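PDB 4RGL: filamentation induced by cAMP protein Fic from Desulfovibrio alaskensis, which is of unknown function but belongs to the largely helical Fic/DOC family and carries a C-terminal domain of the helix-turn-helix clan. Local coordinates for residues A58-T63 with N189-R194. Residues are numbered along the deposited sequence; the frame is centred on the assembly and turned at random.
Sequences AIENNT and NGRMGR
Glu60 and Gly190 bring the two backbones closest, with CA atoms 7.3 Å apart, where the end of helix 42-59 faces the first turns of helix 189-202. A Schellman motif ends the earlier helix, with Asn61 at positive phi as its C-prime residue. Glu60 is the residue just before it, inside the turn. Its chain bends at chi2 (-58°) and carries the carboxylate over to Arg194. There Arg194 NH2 gives a nearly straight hydrogen bond to Glu60 OE2 (2.7 Å, 169°), which is also a salt bridge. The oxygen lies close to the guanidinium plane, but it is met on its anti side and the two flat groups are turned 37° apart. Glu60 OE2 also lies 3.4 Å from Gly190 CA. The side chains of Ile59 and Arg194 approach from opposite directions, and Ile59 lies over one guanidinium face, with CD1 3.5 Å from Arg194 NE. Gly190 O lies over the other face. Arg194 NH1 hydrogen-bonds to Ser56 OG, one turn back on helix 42-59. Arg191 gives a lighter touch, its CG 4.0 Å from Glu60 CG. An unknown ligand, probably from the crystallisation liquor, is hydrogen-bonded to Ile59 O, Gly190 N and Arg191 NH2. The segment 189-194 ends the Fic signature HPFxDGNGRxxR, and Ser56, Glu60 and Asn61 fit the inhibitory motif (S/T)xxxE(G/N). Pairing of this glutamate with the second signature arginine is seen in autoinhibited Fic proteins, so the model is consistent with that state. Glu60 and Ser56 occupy NH2 and NH1 of Arg194, consistent with an arginine kept from other anionic partners.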
loop_
_atom_site.group_PDB
_atom_site.type_symbol
_atom_site.label_atom_id
_atom_site.label_comp_id
_atom_site.label_asym_id
_atom_site.label_seq_id
_atom_site.Cartn_x
_atom_site.Cartn_y
_atom_site.Cartn_z
ATOM N N ALA A 58 -2.951 -5.328 -10.997
ATOM C CA ALA A 58 -3.980 -4.911 -11.966
ATOM C C ALA A 58 -3.341 -4.310 -13.213
ATOM O O ALA A 58 -3.843 -4.518 -14.322
ATOM C CB ALA A 58 -4.928 -3.906 -11.330
ATOM N N ILE A 59 -2.205 -3.583 -13.040
ATOM C CA ILE A 59 -1.476 -2.975 -14.160
ATOM C C ILE A 59 -0.972 -4.069 -15.107
ATOM O O ILE A 59 -0.970 -3.878 -16.324
ATOM C CB ILE A 59 -0.305 -2.085 -13.650
ATOM C CG1 ILE A 59 -0.838 -0.915 -12.779
ATOM C CG2 ILE A 59 0.537 -1.556 -14.831
ATOM C CD1 ILE A 59 0.279 -0.072 -12.065
ATOM N N GLU A 60 -0.604 -5.241 -14.552
ATOM C CA GLU A 60 -0.112 -6.353 -15.357
ATOM C C GLU A 60 -1.271 -7.326 -15.704
ATOM O O GLU A 60 -1.053 -8.532 -15.860
ATOM C CB GLU A 60 1.036 -7.083 -14.638
ATOM C CG GLU A 60 2.215 -6.170 -14.292
ATOM C CD GLU A 60 2.881 -5.453 -15.463
ATOM O OE1 GLU A 60 2.738 -5.924 -16.617
ATOM O OE2 GLU A 60 3.607 -4.465 -15.211
ATOM N N ASN A 61 -2.494 -6.772 -15.857
ATOM C CA ASN A 61 -3.671 -7.470 -16.383
ATOM C C ASN A 61 -4.189 -8.587 -15.426
ATOM O O ASN A 61 -4.862 -9.515 -15.885
ATOM C CB ASN A 61 -3.371 -8.062 -17.770
ATOM C CG ASN A 61 -2.936 -7.021 -18.783
ATOM O OD1 ASN A 61 -3.414 -5.872 -18.786
ATOM N ND2 ASN A 61 -2.045 -7.409 -19.685
ATOM N N ASN A 62 -4.013 -8.410 -14.102
ATOM C CA ASN A 62 -4.641 -9.312 -13.125
ATOM C C ASN A 62 -6.080 -8.848 -12.882
ATOM O O ASN A 62 -6.305 -7.676 -12.566
ATOM C CB ASN A 62 -3.835 -9.360 -11.819
ATOM C CG ASN A 62 -4.301 -10.413 -10.841
ATOM O OD1 ASN A 62 -5.456 -10.429 -10.409
ATOM N ND2 ASN A 62 -3.372 -11.222 -10.362
ATOM N N THR A 63 -7.054 -9.723 -13.141
ATOM C CA THR A 63 -8.469 -9.337 -13.177
ATOM C C THR A 63 -9.127 -9.317 -11.757
ATOM O O THR A 63 -10.309 -8.965 -11.644
ATOM C CB THR A 63 -9.247 -10.279 -14.100
ATOM O OG1 THR A 63 -9.235 -11.596 -13.544
ATOM C CG2 THR A 63 -8.687 -10.299 -15.527
ATOM N N ASN A 189 8.826 -8.021 -14.476
ATOM C CA ASN A 189 9.705 -6.841 -14.459
ATOM C C ASN A 189 8.943 -5.601 -14.018
ATOM O O ASN A 189 9.465 -4.802 -13.236
ATOM C CB ASN A 189 10.342 -6.618 -15.822
ATOM C CG ASN A 189 11.324 -7.698 -16.190
ATOM O OD1 ASN A 189 12.433 -7.778 -15.640
ATOM N ND2 ASN A 189 10.915 -8.597 -17.082
ATOM N N GLY A 190 7.697 -5.474 -14.471
ATOM C CA GLY A 190 6.830 -4.371 -14.070
ATOM C C GLY A 190 6.625 -4.322 -12.570
ATOM O O GLY A 190 6.942 -3.319 -11.925
ATOM N N ARG A 191 6.186 -5.441 -11.998
ATOM C CA ARG A 191 5.950 -5.586 -10.559
ATOM C C ARG A 191 7.255 -5.391 -9.743
ATOM O O ARG A 191 7.208 -4.827 -8.645
ATOM C CB ARG A 191 5.344 -6.957 -10.266
ATOM C CG ARG A 191 3.915 -7.102 -10.784
ATOM C CD ARG A 191 3.433 -8.531 -10.703
ATOM N NE ARG A 191 3.919 -9.334 -11.822
ATOM C CZ ARG A 191 3.704 -10.639 -11.943
ATOM N NH1 ARG A 191 3.058 -11.302 -10.992
ATOM N NH2 ARG A 191 4.165 -11.298 -12.997
HETATM N N MSE A 192 8.424 -5.848 -10.294
HETATM C CA MSE A 192 9.740 -5.663 -9.640
HETATM C C MSE A 192 10.167 -4.195 -9.664
HETATM O O MSE A 192 10.877 -3.740 -8.759
HETATM C CB MSE A 192 10.814 -6.527 -10.315
HETATM C CG MSE A 192 10.699 -8.009 -9.992
HETATM SE SE MSE A 192 10.858 -8.378 -8.092
HETATM C CE MSE A 192 12.667 -7.802 -7.810
ATOM N N GLY A 193 9.764 -3.477 -10.710
ATOM C CA GLY A 193 10.046 -2.055 -10.832
ATOM C C GLY A 193 9.379 -1.249 -9.740
ATOM O O GLY A 193 10.050 -0.511 -9.007
ATOM N N ARG A 194 8.053 -1.463 -9.553
ATOM C CA ARG A 194 7.269 -0.770 -8.523
ATOM C C ARG A 194 7.704 -1.194 -7.131
ATOM O O ARG A 194 7.732 -0.361 -6.216
ATOM C CB ARG A 194 5.779 -1.040 -8.714
ATOM C CG ARG A 194 5.285 -0.571 -10.048
ATOM C CD ARG A 194 3.870 -0.956 -10.308
ATOM N NE ARG A 194 3.626 -1.039 -11.741
ATOM C CZ ARG A 194 3.570 -2.179 -12.412
ATOM N NH1 ARG A 194 3.566 -3.333 -11.765
ATOM N NH2 ARG A 194 3.410 -2.173 -13.724
#